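Local atomic coordinates of uncharacterized protein (Bacteroides vulgatus, PDB entry 4QB7), a protein that is probably a component of the fimbrial tip, part of the filamentous surface appendages that mediate cell adhesion and biofilm formation. Residues E104-Q116 against A121-N133. Numbering follows the deposited sequence.
Sequences EVGTDQKITLSGQ and APTITFEVKTSNN. With SO4 (sulfate ion), chain R.
Thr112 and Thr125 face each other as an antiparallel hydrogen-bonded pair: Thr112 N gives to Thr125 O at 2.9 Å, Thr125 N to Thr112 O at 2.8 Å, each donor in the carbonyl plane. Beta-branched threonine suits this partly exposed face, where the two CB atoms meet. On the other face the side chains are apolar and buried: Ile111 sets CG2 against CG2 of Ile124 and CG1 at the edge of the Phe126 ring, while Leu113 CD2 lies beside Ile124 CG1, and Tyr96 of strand 90-97 packs against both isoleucines and Leu113. Lys110 can be followed outward: CB rests near Glu127 O and CB, CD passes Glu127 OE1 at 4.0 Å, and the bend at chi4 (-64°) leaves NZ in a long salt bridge of 3.7 Å to that same OE1. At the other end Ser114 OG, turned between its backbone N and carbonyl carbon (chi1 50°), accepts a nearly straight bond from Thr123 N at 3.0 Å; an alanine here would probably leave that N-H without its acceptor. This is a beta hairpin, with strand 123-127 also pairing with strand 203-209 in an antiparallel sheet of the fimbrillin-like fold.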
ATOM      1  N   GLU A 104      -4.029  18.561  -9.857  1.00 58.28           N
ATOM      2  CA  GLU A 104      -3.391  19.757  -9.345  1.00 58.98           C
ATOM      3  C   GLU A 104      -3.534  19.846  -7.840  1.00 63.98           C
ATOM      4  O   GLU A 104      -2.718  20.509  -7.207  1.00 64.77           O
ATOM      5  CB  GLU A 104      -3.979  20.997 -10.006  1.00 61.40           C
ATOM      6  CG  GLU A 104      -3.270  21.372 -11.283  1.00 71.13           C
ATOM      7  CD  GLU A 104      -3.653  22.735 -11.824  1.00 97.94           C
ATOM      8  OE1 GLU A 104      -3.422  23.746 -11.121  1.00 94.75           O
ATOM      9  OE2 GLU A 104      -4.155  22.795 -12.969  1.00 99.13           O
ATOM     10  N   VAL A 105      -4.553  19.180  -7.267  1.00 60.72           N
ATOM     11  CA  VAL A 105      -4.838  19.233  -5.830  1.00 60.79           C
ATOM     12  C   VAL A 105      -5.001  17.846  -5.172  1.00 63.58           C
ATOM     13  O   VAL A 105      -4.884  17.751  -3.946  1.00 63.32           O
ATOM     14  CB  VAL A 105      -6.083  20.108  -5.542  1.00 66.26           C
ATOM     15  CG1 VAL A 105      -5.798  21.573  -5.838  1.00 67.52           C
ATOM     16  CG2 VAL A 105      -7.308  19.626  -6.312  1.00 66.15           C
ATOM     17  N   GLY A 106      -5.316  16.816  -5.960  1.00 58.60           N
ATOM     18  CA  GLY A 106      -5.489  15.457  -5.449  1.00 56.74           C
ATOM     19  C   GLY A 106      -6.786  15.198  -4.709  1.00 59.81           C
ATOM     20  O   GLY A 106      -6.783  14.545  -3.672  1.00 59.14           O
ATOM     21  N   THR A 107      -7.904  15.680  -5.253  1.00 56.65           N
ATOM     22  CA  THR A 107      -9.247  15.544  -4.688  1.00 56.49           C
ATOM     23  C   THR A 107      -9.653  14.073  -4.515  1.00 60.72           C
ATOM     24  O   THR A 107     -10.078  13.672  -3.431  1.00 61.25           O
ATOM     25  CB  THR A 107     -10.240  16.281  -5.603  1.00 60.65           C
ATOM     26  OG1 THR A 107      -9.803  17.626  -5.766  1.00 63.07           O
ATOM     27  CG2 THR A 107     -11.656  16.267  -5.081  1.00 57.75           C
ATOM     28  N   ASP A 108      -9.537  13.288  -5.586  1.00 56.60           N
ATOM     29  CA  ASP A 108      -9.964  11.902  -5.631  1.00 54.93           C
ATOM     30  C   ASP A 108      -9.107  10.955  -4.809  1.00 57.34           C
ATOM     31  O   ASP A 108      -9.653  10.185  -4.024  1.00 56.40           O
ATOM     32  CB  ASP A 108      -9.972  11.397  -7.090  1.00 56.13           C
ATOM     33  CG  ASP A 108     -10.811  12.170  -8.099  1.00 65.04           C
ATOM     34  OD1 ASP A 108     -11.558  13.082  -7.682  1.00 67.66           O
ATOM     35  OD2 ASP A 108     -10.742  11.839  -9.306  1.00 65.89           O
ATOM     36  N   GLN A 109      -7.775  10.947  -5.043  1.00 53.52           N
ATOM     37  CA  GLN A 109      -6.880   9.947  -4.465  1.00 51.44           C
ATOM     38  C   GLN A 109      -5.803  10.487  -3.554  1.00 55.12           C
ATOM     39  O   GLN A 109      -5.045   9.689  -3.001  1.00 55.20           O
ATOM     40  CB  GLN A 109      -6.186   9.176  -5.612  1.00 51.60           C
ATOM     41  CG  GLN A 109      -7.047   8.826  -6.838  1.00 51.10           C
ATOM     42  CD  GLN A 109      -8.208   7.884  -6.567  1.00 58.14           C
ATOM     43  OE1 GLN A 109      -8.368   7.321  -5.469  1.00 50.28           O
ATOM     44  NE2 GLN A 109      -9.011   7.629  -7.594  1.00 41.48           N
ATOM     45  N   LYS A 110      -5.721  11.818  -3.398  1.00 51.51           N
ATOM     46  CA  LYS A 110      -4.670  12.541  -2.664  1.00 50.33           C
ATOM     47  C   LYS A 110      -3.341  12.340  -3.417  1.00 52.62           C
ATOM     48  O   LYS A 110      -2.288  12.194  -2.800  1.00 54.31           O
ATOM     49  CB  LYS A 110      -4.587  12.174  -1.171  1.00 51.43           C
ATOM     50  CG  LYS A 110      -5.735  12.736  -0.377  1.00 57.22           C
ATOM     51  CD  LYS A 110      -5.557  12.464   1.108  1.00 62.53           C
ATOM     52  CE  LYS A 110      -6.622  13.130   1.948  1.00 74.60           C
ATOM     53  NZ  LYS A 110      -6.556  14.620   1.869  1.00 89.32           N
ATOM     54  N   ILE A 111      -3.425  12.348  -4.769  1.00 46.22           N
ATOM     55  CA  ILE A 111      -2.356  12.243  -5.760  1.00 44.95           C
ATOM     56  C   ILE A 111      -2.225  13.612  -6.453  1.00 52.01           C
ATOM     57  O   ILE A 111      -3.186  14.109  -7.017  1.00 51.35           O
ATOM     58  CB  ILE A 111      -2.632  11.088  -6.805  1.00 46.27           C
ATOM     59  CG1 ILE A 111      -2.504   9.683  -6.199  1.00 44.97           C
ATOM     60  CG2 ILE A 111      -1.746  11.204  -8.048  1.00 46.06           C
ATOM     61  CD1 ILE A 111      -3.058   8.519  -7.137  1.00 46.11           C
ATOM     62  N   THR A 112      -1.034  14.206  -6.413  1.00 52.14           N
ATOM     63  CA  THR A 112      -0.685  15.466  -7.093  1.00 52.36           C
ATOM     64  C   THR A 112       0.375  15.082  -8.123  1.00 54.11           C
ATOM     65  O   THR A 112       1.351  14.399  -7.784  1.00 53.42           O
ATOM     66  CB  THR A 112      -0.220  16.534  -6.078  1.00 63.17           C
ATOM     67  OG1 THR A 112      -1.266  16.786  -5.148  1.00 66.44           O
ATOM     68  CG2 THR A 112       0.173  17.840  -6.739  1.00 63.48           C
ATOM     69  N   LEU A 113       0.166  15.461  -9.382  1.00 48.92           N
ATOM     70  CA  LEU A 113       1.099  15.097 -10.446  1.00 46.53           C
ATOM     71  C   LEU A 113       2.025  16.247 -10.793  1.00 54.33           C
ATOM     72  O   LEU A 113       1.692  17.431 -10.590  1.00 55.67           O
ATOM     73  CB  LEU A 113       0.344  14.661 -11.714  1.00 45.12           C
ATOM     74  CG  LEU A 113      -0.696  13.558 -11.610  1.00 46.79           C
ATOM     75  CD1 LEU A 113      -1.408  13.437 -12.895  1.00 46.84           C
ATOM     76  CD2 LEU A 113      -0.071  12.227 -11.281  1.00 44.35           C
ATOM     77  N   SER A 114       3.184  15.892 -11.368  1.00 50.60           N
ATOM     78  CA  SER A 114       4.144  16.852 -11.896  1.00 50.37           C
ATOM     79  C   SER A 114       3.464  17.579 -13.061  1.00 56.05           C
ATOM     80  O   SER A 114       2.643  16.977 -13.759  1.00 55.51           O
ATOM     81  CB  SER A 114       5.414  16.134 -12.336  1.00 51.27           C
ATOM     82  OG  SER A 114       5.098  15.031 -13.168  1.00 53.47           O
ATOM     83  N   GLY A 115       3.758  18.868 -13.214  1.00 53.83           N
ATOM     84  CA  GLY A 115       3.143  19.729 -14.220  1.00 54.16           C
ATOM     85  C   GLY A 115       3.242  19.279 -15.659  1.00 57.29           C
ATOM     86  O   GLY A 115       4.129  18.497 -16.014  1.00 56.18           O
ATOM     87  N   GLN A 116       2.330  19.806 -16.500  1.00 54.34           N
ATOM     88  CA  GLN A 116       2.233  19.529 -17.937  1.00 53.82           C
ATOM     89  C   GLN A 116       3.469  20.038 -18.702  1.00 58.99           C
ATOM     90  O   GLN A 116       3.752  19.557 -19.801  1.00 58.97           O
ATOM     91  CB  GLN A 116       0.957  20.178 -18.488  1.00 56.09           C
ATOM     92  CG  GLN A 116       0.566  19.737 -19.903  1.00 77.62           C
ATOM     93  CD  GLN A 116      -0.878  20.038 -20.227  1.00 97.80           C
ATOM     94  OE1 GLN A 116      -1.572  20.792 -19.510  1.00 93.68           O
ATOM     95  NE2 GLN A 116      -1.363  19.426 -21.316  1.00 82.91           N
ATOM     96  N   ALA A 121      11.150  12.386 -16.664  1.00 46.60           N
ATOM     97  CA  ALA A 121      10.199  11.408 -16.130  1.00 45.03           C
ATOM     98  C   ALA A 121       9.302  12.102 -15.096  1.00 47.77           C
ATOM     99  O   ALA A 121       9.760  13.043 -14.423  1.00 48.04           O
ATOM    100  CB  ALA A 121      10.932  10.223 -15.518  1.00 45.06           C
ATOM    101  N   PRO A 122       7.998  11.759 -15.046  1.00 42.16           N
ATOM    102  CA  PRO A 122       7.095  12.467 -14.118  1.00 41.76           C
ATOM    103  C   PRO A 122       7.317  12.123 -12.631  1.00 48.43           C
ATOM    104  O   PRO A 122       8.199  11.317 -12.266  1.00 47.98           O
ATOM    105  CB  PRO A 122       5.709  12.037 -14.608  1.00 42.55           C
ATOM    106  CG  PRO A 122       5.924  10.677 -15.174  1.00 45.61           C
ATOM    107  CD  PRO A 122       7.279  10.724 -15.818  1.00 41.56           C
ATOM    108  N   THR A 123       6.538  12.799 -11.757  1.00 46.13           N
ATOM    109  CA  THR A 123       6.540  12.579 -10.303  1.00 45.74           C
ATOM    110  C   THR A 123       5.099  12.606  -9.804  1.00 49.78           C
ATOM    111  O   THR A 123       4.201  13.091 -10.514  1.00 49.63           O
ATOM    112  CB  THR A 123       7.435  13.574  -9.495  1.00 53.42           C
ATOM    113  OG1 THR A 123       6.893  14.898  -9.504  1.00 57.54           O
ATOM    114  CG2 THR A 123       8.873  13.596  -9.944  1.00 50.27           C
ATOM    115  N   ILE A 124       4.892  12.047  -8.595  1.00 44.80           N
ATOM    116  CA  ILE A 124       3.647  11.998  -7.849  1.00 43.62           C
ATOM    117  C   ILE A 124       3.932  12.405  -6.419  1.00 50.54           C
ATOM    118  O   ILE A 124       4.813  11.819  -5.789  1.00 50.27           O
ATOM    119  CB  ILE A 124       2.999  10.592  -7.884  1.00 45.11           C
ATOM    120  CG1 ILE A 124       2.316  10.295  -9.229  1.00 44.21           C
ATOM    121  CG2 ILE A 124       2.029  10.378  -6.699  1.00 43.98           C
ATOM    122  CD1 ILE A 124       1.910   8.856  -9.367  1.00 42.37           C
ATOM    123  N   THR A 125       3.195  13.411  -5.911  1.00 48.17           N
ATOM    124  CA  THR A 125       3.188  13.787  -4.507  1.00 47.39           C
ATOM    125  C   THR A 125       1.967  13.064  -3.935  1.00 51.45           C
ATOM    126  O   THR A 125       0.833  13.268  -4.408  1.00 51.14           O
ATOM    127  CB  THR A 125       3.185  15.291  -4.310  1.00 50.83           C
ATOM    128  OG1 THR A 125       4.379  15.805  -4.882  1.00 51.80           O
ATOM    129  CG2 THR A 125       3.104  15.679  -2.821  1.00 46.34           C
ATOM    130  N   PHE A 126       2.212  12.172  -2.969  1.00 46.50           N
ATOM    131  CA  PHE A 126       1.170  11.334  -2.416  1.00 45.35           C
ATOM    132  C   PHE A 126       1.036  11.481  -0.891  1.00 50.43           C
ATOM    133  O   PHE A 126       2.036  11.493  -0.166  1.00 49.90           O
ATOM    134  CB  PHE A 126       1.482   9.882  -2.802  1.00 45.90           C
ATOM    135  CG  PHE A 126       0.513   8.819  -2.332  1.00 46.26           C
ATOM    136  CD1 PHE A 126      -0.713   8.643  -2.965  1.00 47.38           C
ATOM    137  CD2 PHE A 126       0.860   7.944  -1.310  1.00 46.70           C
ATOM    138  CE1 PHE A 126      -1.601   7.660  -2.535  1.00 47.66           C
ATOM    139  CE2 PHE A 126      -0.025   6.953  -0.893  1.00 48.64           C
ATOM    140  CZ  PHE A 126      -1.249   6.818  -1.506  1.00 46.67           C
ATOM    141  N   GLU A 127      -0.225  11.598  -0.425  1.00 47.42           N
ATOM    142  CA  GLU A 127      -0.613  11.673   0.986  1.00 47.15           C
ATOM    143  C   GLU A 127      -1.428  10.441   1.344  1.00 50.85           C
ATOM    144  O   GLU A 127      -2.291  10.023   0.571  1.00 51.96           O
ATOM    145  CB  GLU A 127      -1.403  12.951   1.304  1.00 49.31           C
ATOM    146  CG  GLU A 127      -1.400  13.275   2.789  1.00 55.52           C
ATOM    147  CD  GLU A 127      -2.410  14.275   3.324  1.00 73.86           C
ATOM    148  OE1 GLU A 127      -2.946  15.089   2.539  1.00 62.82           O
ATOM    149  OE2 GLU A 127      -2.652  14.248   4.552  1.00 77.79           O
ATOM    150  N   VAL A 128      -1.130   9.841   2.487  1.00 46.24           N
ATOM    151  CA  VAL A 128      -1.822   8.658   2.996  1.00 44.94           C
ATOM    152  C   VAL A 128      -3.187   9.085   3.551  1.00 51.54           C
ATOM    153  O   VAL A 128      -3.261   9.997   4.374  1.00 51.62           O
ATOM    154  CB  VAL A 128      -0.968   7.905   4.048  1.00 46.61           C
ATOM    155  CG1 VAL A 128      -1.715   6.711   4.610  1.00 45.06           C
ATOM    156  CG2 VAL A 128       0.357   7.456   3.449  1.00 46.12           C
ATOM    157  N   LYS A 129      -4.261   8.428   3.065  1.00 49.60           N
ATOM    158  CA  LYS A 129      -5.658   8.636   3.457  1.00 49.17           C
ATOM    159  C   LYS A 129      -5.909   7.859   4.763  1.00 52.49           C
ATOM    160  O   LYS A 129      -5.849   6.635   4.764  1.00 50.46           O
ATOM    161  CB  LYS A 129      -6.568   8.146   2.314  1.00 50.91           C
ATOM    162  CG  LYS A 129      -7.749   9.028   1.958  1.00 58.92           C
ATOM    163  CD  LYS A 129      -8.206   8.715   0.528  1.00 68.97           C
ATOM    164  CE  LYS A 129      -9.527   9.358   0.176  1.00 79.76           C
ATOM    165  NZ  LYS A 129      -9.701   9.572  -1.294  1.00 66.87           N
ATOM    166  N   THR A 130      -6.151   8.567   5.882  1.00 51.60           N
ATOM    167  CA  THR A 130      -6.387   7.940   7.208  1.00 51.29           C
ATOM    168  C   THR A 130      -7.884   7.900   7.592  1.00 56.32           C
ATOM    169  O   THR A 130      -8.230   7.272   8.583  1.00 56.72           O
ATOM    170  CB  THR A 130      -5.597   8.667   8.299  1.00 53.16           C
ATOM    171  OG1 THR A 130      -6.058  10.019   8.377  1.00 51.97           O
ATOM    172  CG2 THR A 130      -4.086   8.644   8.053  1.00 52.88           C
ATOM    173  N   SER A 131      -8.757   8.540   6.789  1.00 53.10           N
ATOM    174  CA  SER A 131     -10.200   8.645   6.998  1.00 52.69           C
ATOM    175  C   SER A 131     -10.896   7.291   6.904  1.00 56.89           C
ATOM    176  O   SER A 131     -10.326   6.342   6.361  1.00 57.10           O
ATOM    177  CB  SER A 131     -10.810   9.620   5.994  1.00 56.17           C
ATOM    178  OG  SER A 131     -10.745   9.141   4.658  1.00 69.81           O
ATOM    179  N   ASN A 132     -12.145   7.222   7.429  1.00 53.49           N
ATOM    180  CA  ASN A 132     -13.032   6.051   7.499  1.00 52.72           C
ATOM    181  C   ASN A 132     -12.291   4.864   8.129  1.00 54.32           C
ATOM    182  O   ASN A 132     -12.245   3.785   7.561  1.00 53.75           O
ATOM    183  CB  ASN A 132     -13.632   5.709   6.113  1.00 56.14           C
ATOM    184  CG  ASN A 132     -14.555   4.498   6.040  1.00 85.99           C
ATOM    185  OD1 ASN A 132     -15.171   4.052   7.027  1.00 74.48           O
ATOM    186  ND2 ASN A 132     -14.626   3.909   4.856  1.00 82.47           N
ATOM    187  N   ASN A 133     -11.690   5.080   9.300  1.00 50.62           N
ATOM    188  CA  ASN A 133     -10.962   4.047  10.047  1.00 50.16           C
ATOM    189  C   ASN A 133     -10.010   3.202   9.182  1.00 53.21           C
ATOM    190  O   ASN A 133     -10.034   1.977   9.264  1.00 53.22           O
ATOM    191  CB  ASN A 133     -11.929   3.160  10.822  1.00 50.53           C
ATOM    192  CG  ASN A 133     -12.562   3.960  11.921  1.00 87.05           C
ATOM    193  OD1 ASN A 133     -13.777   4.165  11.923  1.00 86.29           O
ATOM    194  ND2 ASN A 133     -11.733   4.541  12.815  1.00 78.47           N
TER
HETATM  195  S   SO4 R 417     -13.105   9.886   9.513  0.70 99.03           S
HETATM  196  O1  SO4 R 417     -13.563   9.513   8.176  0.70 96.33           O
HETATM  197  O2  SO4 R 417     -11.926   9.101   9.961  0.70 98.06           O
HETATM  198  O3  SO4 R 417     -12.760  11.307   9.500  0.70 98.61           O
HETATM  199  O4  SO4 R 417     -14.207   9.635  10.445  0.70101.40           O
HETATM  200  O   HOH W   1      -9.554  12.401  -1.046  1.00 63.79           O
HETATM  201  O   HOH W   2      -4.261   8.641  -0.596  1.00 40.72           O